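Local coordinates for protein glycoside hydrolase, GH17 family (Formosa sp. Hel1_33_131, PDB 6FCG) that probably hydrolyses internal beta-1,3-glucosidic linkages of the algal storage glucan laminarin, as an endo-acting laminarinase, at residues A[370-375]-A[380-385]; A[385-390]-A[402-407]. One frame throughout, in Å; residues are numbered along the deposited sequence.

Interaction 1. Residues A[370-375]-A[380-385]; sequences FGLFTV and KYVLWD
Lys-380 reaches across to segment 370-375 with its side chain extended beyond CG, running alongside the Gly-371 and Leu-372 carbonyls. Its NZ donates to Gly-371 O at 2.8 Å from above the carbonyl plane, 41° out of it and so not on a lone pair. The backbone N of the same residue donates to Leu-372 O (3.1 Å), in the carbonyl plane and fairly straight, with an N-H...O angle of 158°. One residue thus grips two successive carbonyls, one by each end. The buried ammonium has further partners: a salt bridge to Asp-354, which also accepts from Gly-371 N, and a hydrogen bond with Ser-310. With an alanine in this place, Asp-354 would probably lose its countercharge and Gly-371 O this donor, and a gap would be likely to open along the carbonyls where the aliphatic chain had lain.

Beyond the lysine the contact is apolar. Leu-383 crosses Phe-373 at about a right angle and sets CD1 over one face of the ring, nearest CZ; CG of Phe-373 stands anti to its carbonyl carbon (chi1 -60°), and although the first bond of the side chain heads away, the far end of the ring comes back to meet the leucine. The same CD1 lies 4.0 Å from Leu-372 CB, while Leu-372 CD2 meets Val-382 CG1 at 3.8 Å, the two side chains slanting past each other. The Leu-383 methyl over the phenylalanine face has the arrangement of a CH-pi contact, within a buried core that joins an irregular loop to the turn leading into helix 384-388, in a family 17 glycoside hydrolase of the TIM-barrel clan.

Interaction 2. Residues A[385-390]-A[402-407]; sequences DLVDKG and ITKTYN
Two bends in Lys-404, at chi2 (135°) and chi3 (52°), fold its chain back over Val-387 and deliver NZ to the carboxylate of Asp-388. The aspartate contributes its own turn: its first side-chain bond does not aim at segment 402-407, yet with CG anti to the carbonyl carbon (chi1 -66°) the carboxylate end swings nearer. NZ then donates to OD1 at 2.7 Å, approaching on the syn lone pair, the side of the other oxygen. That oxygen remains farther off, with OD2 3.7 Å from Lys-404 NZ, evidence that the bridge is one-sided and not a fork. The two side chains meet at about a right angle.

The methylenes of Lys-404 and the side chain of Ile-402 share the apolar part. The side chain of Val-387 sets off toward segment 402-407, and its CG1 lies 3.8 Å from Lys-404 CD and 3.7 Å from Ile-402 O. Its other methyl, CG2, makes a looser contact with Ile-402 CG2 at 4.3 Å. Ile-402 leads onward to the rings of Phe-373 and Phe-392, so this side of Val-387 borders a more buried apolar cluster.

The contact joins helix 384-388, followed by a Schellman motif at Gly-390, to the loop between strand 400-401 and helix 410-416. Asp-388 is exposed and Ile-402 buried. The chemistry is therefore graded: a lysine spanning the interface covers a valine with its carbons and carries its charge to an exposed aspartate, where water would probably weaken the electrostatic part of the pairing.

In the fold
Interactions 1 and 2 follow one another along the chain, share Asp-385, and both use helix 384-388; their centres are 9 Å apart. Trp-384 joins them directly: its NE1 lies 3.1 Å from Thr-405 OG1, a probable hydrogen bond, and its CD1 packs 3.5 Å from Lys-404 CG. Lys-380 CA also packs on Thr-405 OG1, at 3.5 Å. Thr-405 OG1 also bonds to Glu-326, whose OE1 accepts from Tyr-381 N, so helix 326-342 is tied to both contacts. On the apolar side, Ile-402 touches Phe-373. The centres lie about 16 and 24 Å from the chain centre, for interactions 1 and 2 respectively, placing the second nearer the periphery of this TIM-barrel-clan enzyme.

Interaction 1. Residues A[370-375]-A[380-385]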
loop_
_atom_site.group_PDB
_atom_site.type_symbol
_atom_site.label_atom_id
_atom_site.label_comp_id
_atom_site.label_asym_id
_atom_site.label_seq_id
_atom_site.Cartn_x
_atom_site.Cartn_y
_atom_site.Cartn_z
ATOM N N PHE A 370 -16.178 16.558 -19.147
ATOM C CA PHE A 370 -15.437 17.193 -20.236
ATOM C C PHE A 370 -16.050 18.511 -20.775
ATOM O O PHE A 370 -15.446 19.160 -21.616
ATOM C CB PHE A 370 -15.233 16.201 -21.368
ATOM C CG PHE A 370 -14.080 15.288 -21.153
ATOM C CD1 PHE A 370 -12.799 15.679 -21.537
ATOM C CD2 PHE A 370 -14.269 14.037 -20.600
ATOM C CE1 PHE A 370 -11.733 14.842 -21.357
ATOM C CE2 PHE A 370 -13.195 13.184 -20.418
ATOM C CZ PHE A 370 -11.934 13.585 -20.799
ATOM N N GLY A 371 -17.220 18.900 -20.274
ATOM C CA GLY A 371 -17.891 20.088 -20.731
ATOM C C GLY A 371 -17.159 21.376 -20.458
ATOM O O GLY A 371 -16.304 21.441 -19.576
ATOM N N LEU A 372 -17.480 22.395 -21.264
ATOM C CA LEU A 372 -17.197 23.787 -20.917
ATOM C C LEU A 372 -18.278 24.282 -19.962
ATOM O O LEU A 372 -18.061 25.218 -19.181
ATOM C CB LEU A 372 -17.142 24.649 -22.155
ATOM C CG LEU A 372 -16.192 24.206 -23.247
ATOM C CD1 LEU A 372 -16.391 25.083 -24.466
ATOM C CD2 LEU A 372 -14.745 24.243 -22.802
ATOM N N PHE A 373 -19.453 23.669 -20.037
ATOM C CA PHE A 373 -20.560 23.939 -19.111
ATOM C C PHE A 373 -20.861 22.684 -18.313
ATOM O O PHE A 373 -20.601 21.553 -18.789
ATOM C CB PHE A 373 -21.865 24.292 -19.870
ATOM C CG PHE A 373 -21.779 25.499 -20.752
ATOM C CD1 PHE A 373 -21.373 25.403 -22.062
ATOM C CD2 PHE A 373 -22.146 26.754 -20.261
ATOM C CE1 PHE A 373 -21.296 26.522 -22.855
ATOM C CE2 PHE A 373 -22.063 27.882 -21.063
ATOM C CZ PHE A 373 -21.651 27.761 -22.365
ATOM N N THR A 374 -21.519 22.887 -17.164
ATOM C CA THR A 374 -21.990 21.784 -16.311
ATOM C C THR A 374 -23.286 21.285 -16.917
ATOM O O THR A 374 -23.838 21.924 -17.800
ATOM C CB THR A 374 -22.192 22.138 -14.812
ATOM O OG1 THR A 374 -23.390 22.907 -14.594
ATOM C CG2 THR A 374 -20.994 22.835 -14.206
ATOM N N VAL A 375 -23.786 20.154 -16.446
ATOM C CA VAL A 375 -25.064 19.639 -16.973
ATOM C C VAL A 375 -26.203 20.682 -16.739
ATOM O O VAL A 375 -27.058 20.861 -17.582
ATOM C CB VAL A 375 -25.399 18.195 -16.504
ATOM C CG1 VAL A 375 -25.703 18.161 -15.026
ATOM C CG2 VAL A 375 -26.580 17.634 -17.272
ATOM N N LYS A 380 -18.155 26.904 -16.566
ATOM C CA LYS A 380 -16.906 26.632 -15.861
ATOM C C LYS A 380 -15.907 27.749 -16.107
ATOM O O LYS A 380 -16.071 28.550 -17.038
ATOM C CB LYS A 380 -16.299 25.310 -16.326
ATOM C CG LYS A 380 -17.129 24.086 -15.972
ATOM C CD LYS A 380 -16.611 22.861 -16.695
ATOM C CE LYS A 380 -17.448 21.625 -16.384
ATOM N NZ LYS A 380 -16.915 20.387 -17.042
ATOM N N TYR A 381 -14.865 27.775 -15.291
ATOM C CA TYR A 381 -13.853 28.829 -15.311
ATOM C C TYR A 381 -13.478 29.337 -16.696
ATOM O O TYR A 381 -13.402 30.556 -16.928
ATOM C CB TYR A 381 -12.581 28.392 -14.571
ATOM C CG TYR A 381 -11.534 29.484 -14.561
ATOM C CD1 TYR A 381 -11.712 30.636 -13.788
ATOM C CD2 TYR A 381 -10.395 29.397 -15.369
ATOM C CE1 TYR A 381 -10.773 31.654 -13.798
ATOM C CE2 TYR A 381 -9.448 30.405 -15.392
ATOM C CZ TYR A 381 -9.639 31.532 -14.604
ATOM O OH TYR A 381 -8.683 32.521 -14.596
ATOM N N VAL A 382 -13.245 28.395 -17.607
ATOM C CA VAL A 382 -12.914 28.705 -19.002
ATOM C C VAL A 382 -13.804 29.770 -19.662
ATOM O O VAL A 382 -13.296 30.545 -20.474
ATOM C CB VAL A 382 -12.864 27.408 -19.852
ATOM C CG1 VAL A 382 -14.216 26.714 -19.935
ATOM C CG2 VAL A 382 -12.297 27.660 -21.240
ATOM N N LEU A 383 -15.101 29.796 -19.322
ATOM C CA LEU A 383 -16.077 30.746 -19.906
ATOM C C LEU A 383 -16.585 31.867 -18.989
ATOM O O LEU A 383 -17.498 32.594 -19.372
ATOM C CB LEU A 383 -17.315 29.983 -20.427
ATOM C CG LEU A 383 -17.132 28.914 -21.499
ATOM C CD1 LEU A 383 -18.481 28.396 -21.974
ATOM C CD2 LEU A 383 -16.318 29.452 -22.666
ATOM N N TRP A 384 -16.052 31.993 -17.776
ATOM C CA TRP A 384 -16.497 33.058 -16.842
ATOM C C TRP A 384 -16.425 34.420 -17.476
ATOM O O TRP A 384 -17.301 35.236 -17.289
ATOM C CB TRP A 384 -15.605 33.104 -15.606
ATOM C CG TRP A 384 -15.794 32.013 -14.604
ATOM C CD1 TRP A 384 -16.593 30.900 -14.711
ATOM C CD2 TRP A 384 -15.151 31.931 -13.350
ATOM N NE1 TRP A 384 -16.475 30.143 -13.584
ATOM C CE2 TRP A 384 -15.587 30.756 -12.736
ATOM C CE3 TRP A 384 -14.230 32.745 -12.683
ATOM C CZ2 TRP A 384 -15.126 30.362 -11.476
ATOM C CZ3 TRP A 384 -13.792 32.371 -11.436
ATOM C CH2 TRP A 384 -14.237 31.183 -10.841
ATOM N N ASP A 385 -15.378 34.653 -18.240
ATOM C CA ASP A 385 -15.173 35.937 -18.865
ATOM C C ASP A 385 -16.350 36.276 -19.791
ATOM O O ASP A 385 -16.860 37.390 -19.766
ATOM C CB ASP A 385 -13.842 35.916 -19.619
ATOM C CG ASP A 385 -13.268 37.291 -19.840
ATOM O OD1 ASP A 385 -14.041 38.269 -19.993
ATOM O OD2 ASP A 385 -12.021 37.380 -19.902
#

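Interaction 2. Residues A[385-390]-A[402-407]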
loop_
_atom_site.group_PDB
_atom_site.type_symbol
_atom_site.label_atom_id
_atom_site.label_comp_id
_atom_site.label_asym_id
_atom_site.label_seq_id
_atom_site.Cartn_x
_atom_site.Cartn_y
_atom_site.Cartn_z
ATOM N N ASP A 385 -15.378 34.653 -18.240
ATOM C CA ASP A 385 -15.173 35.937 -18.865
ATOM C C ASP A 385 -16.350 36.276 -19.791
ATOM O O ASP A 385 -16.860 37.390 -19.766
ATOM C CB ASP A 385 -13.842 35.916 -19.619
ATOM C CG ASP A 385 -13.268 37.291 -19.840
ATOM O OD1 ASP A 385 -14.041 38.269 -19.993
ATOM O OD2 ASP A 385 -12.021 37.380 -19.902
ATOM N N LEU A 386 -16.788 35.306 -20.584
ATOM C CA LEU A 386 -17.950 35.489 -21.451
ATOM C C LEU A 386 -19.255 35.712 -20.717
ATOM O O LEU A 386 -20.100 36.455 -21.208
ATOM C CB LEU A 386 -18.148 34.297 -22.377
ATOM C CG LEU A 386 -17.036 34.008 -23.390
ATOM C CD1 LEU A 386 -17.448 32.898 -24.366
ATOM C CD2 LEU A 386 -16.614 35.246 -24.178
ATOM N N VAL A 387 -19.450 35.074 -19.573
ATOM C CA VAL A 387 -20.645 35.355 -18.777
ATOM C C VAL A 387 -20.674 36.839 -18.378
ATOM O O VAL A 387 -21.707 37.496 -18.498
ATOM C CB VAL A 387 -20.757 34.460 -17.519
ATOM C CG1 VAL A 387 -21.930 34.871 -16.623
ATOM C CG2 VAL A 387 -20.916 33.012 -17.940
ATOM N N ASP A 388 -19.534 37.355 -17.917
ATOM C CA ASP A 388 -19.404 38.764 -17.494
ATOM C C ASP A 388 -19.681 39.751 -18.626
ATOM O O ASP A 388 -20.279 40.788 -18.397
ATOM C CB ASP A 388 -18.005 39.049 -16.891
ATOM C CG ASP A 388 -17.746 38.296 -15.584
ATOM O OD1 ASP A 388 -18.714 37.735 -15.006
ATOM O OD2 ASP A 388 -16.571 38.250 -15.165
ATOM N N LYS A 389 -19.264 39.416 -19.841
ATOM C CA LYS A 389 -19.529 40.278 -20.980
ATOM C C LYS A 389 -21.010 40.242 -21.383
ATOM O O LYS A 389 -21.384 40.988 -22.278
ATOM C CB LYS A 389 -18.682 39.905 -22.212
ATOM C CG LYS A 389 -17.208 39.642 -21.962
ATOM C CD LYS A 389 -16.255 40.675 -22.532
ATOM C CE LYS A 389 -14.850 40.070 -22.595
ATOM N NZ LYS A 389 -13.781 41.010 -23.033
ATOM N N GLY A 390 -21.824 39.365 -20.788
ATOM C CA GLY A 390 -23.245 39.290 -21.103
ATOM C C GLY A 390 -23.620 38.433 -22.310
ATOM O O GLY A 390 -24.780 38.422 -22.721
ATOM N N ILE A 402 -27.453 31.077 -17.291
ATOM C CA ILE A 402 -26.062 30.701 -17.398
ATOM C C ILE A 402 -25.253 31.472 -16.367
ATOM O O ILE A 402 -24.882 32.623 -16.559
ATOM C CB ILE A 402 -25.504 30.886 -18.815
ATOM C CG1 ILE A 402 -26.406 30.207 -19.851
ATOM C CG2 ILE A 402 -24.102 30.315 -18.913
ATOM C CD1 ILE A 402 -26.788 28.771 -19.555
ATOM N N THR A 403 -24.942 30.759 -15.295
ATOM C CA THR A 403 -24.259 31.258 -14.111
ATOM C C THR A 403 -22.813 30.772 -14.109
ATOM O O THR A 403 -22.488 29.762 -14.728
ATOM C CB THR A 403 -25.052 30.755 -12.903
ATOM O OG1 THR A 403 -26.068 31.708 -12.683
ATOM C CG2 THR A 403 -24.256 30.604 -11.626
ATOM N N LYS A 404 -21.937 31.516 -13.448
ATOM C CA LYS A 404 -20.562 31.076 -13.220
ATOM C C LYS A 404 -20.487 29.993 -12.154
ATOM O O LYS A 404 -21.174 30.074 -11.144
ATOM C CB LYS A 404 -19.710 32.266 -12.825
ATOM C CG LYS A 404 -19.250 33.110 -14.011
ATOM C CD LYS A 404 -19.393 34.617 -13.830
ATOM C CE LYS A 404 -18.766 35.143 -12.554
ATOM N NZ LYS A 404 -18.603 36.619 -12.555
ATOM N N THR A 405 -19.659 28.965 -12.385
ATOM C CA THR A 405 -19.301 27.969 -11.337
ATOM C C THR A 405 -18.541 28.689 -10.243
ATOM O O THR A 405 -17.977 29.747 -10.517
ATOM C CB THR A 405 -18.389 26.814 -11.854
ATOM O OG1 THR A 405 -17.236 27.357 -12.498
ATOM C CG2 THR A 405 -19.137 25.888 -12.839
ATOM N N TYR A 406 -18.552 28.146 -9.016
ATOM C CA TYR A 406 -17.879 28.775 -7.842
ATOM C C TYR A 406 -18.338 30.210 -7.507
ATOM O O TYR A 406 -17.639 30.936 -6.788
ATOM C CB TYR A 406 -16.348 28.826 -8.052
ATOM C CG TYR A 406 -15.683 27.496 -8.150
ATOM C CD1 TYR A 406 -15.149 26.890 -7.014
ATOM C CD2 TYR A 406 -15.562 26.843 -9.376
ATOM C CE1 TYR A 406 -14.519 25.680 -7.091
ATOM C CE2 TYR A 406 -14.925 25.617 -9.470
ATOM C CZ TYR A 406 -14.398 25.046 -8.317
ATOM O OH TYR A 406 -13.776 23.838 -8.404
ATOM N N ASN A 407 -19.472 30.648 -8.041
ATOM C CA ASN A 407 -19.886 32.046 -7.935
ATOM C C ASN A 407 -18.910 33.034 -8.484
ATOM O O ASN A 407 -18.867 34.181 -8.038
ATOM C CB ASN A 407 -20.256 32.397 -6.499
ATOM C CG ASN A 407 -21.665 32.072 -6.276
ATOM O OD1 ASN A 407 -22.478 32.714 -6.909
ATOM N ND2 ASN A 407 -21.975 30.960 -5.602
#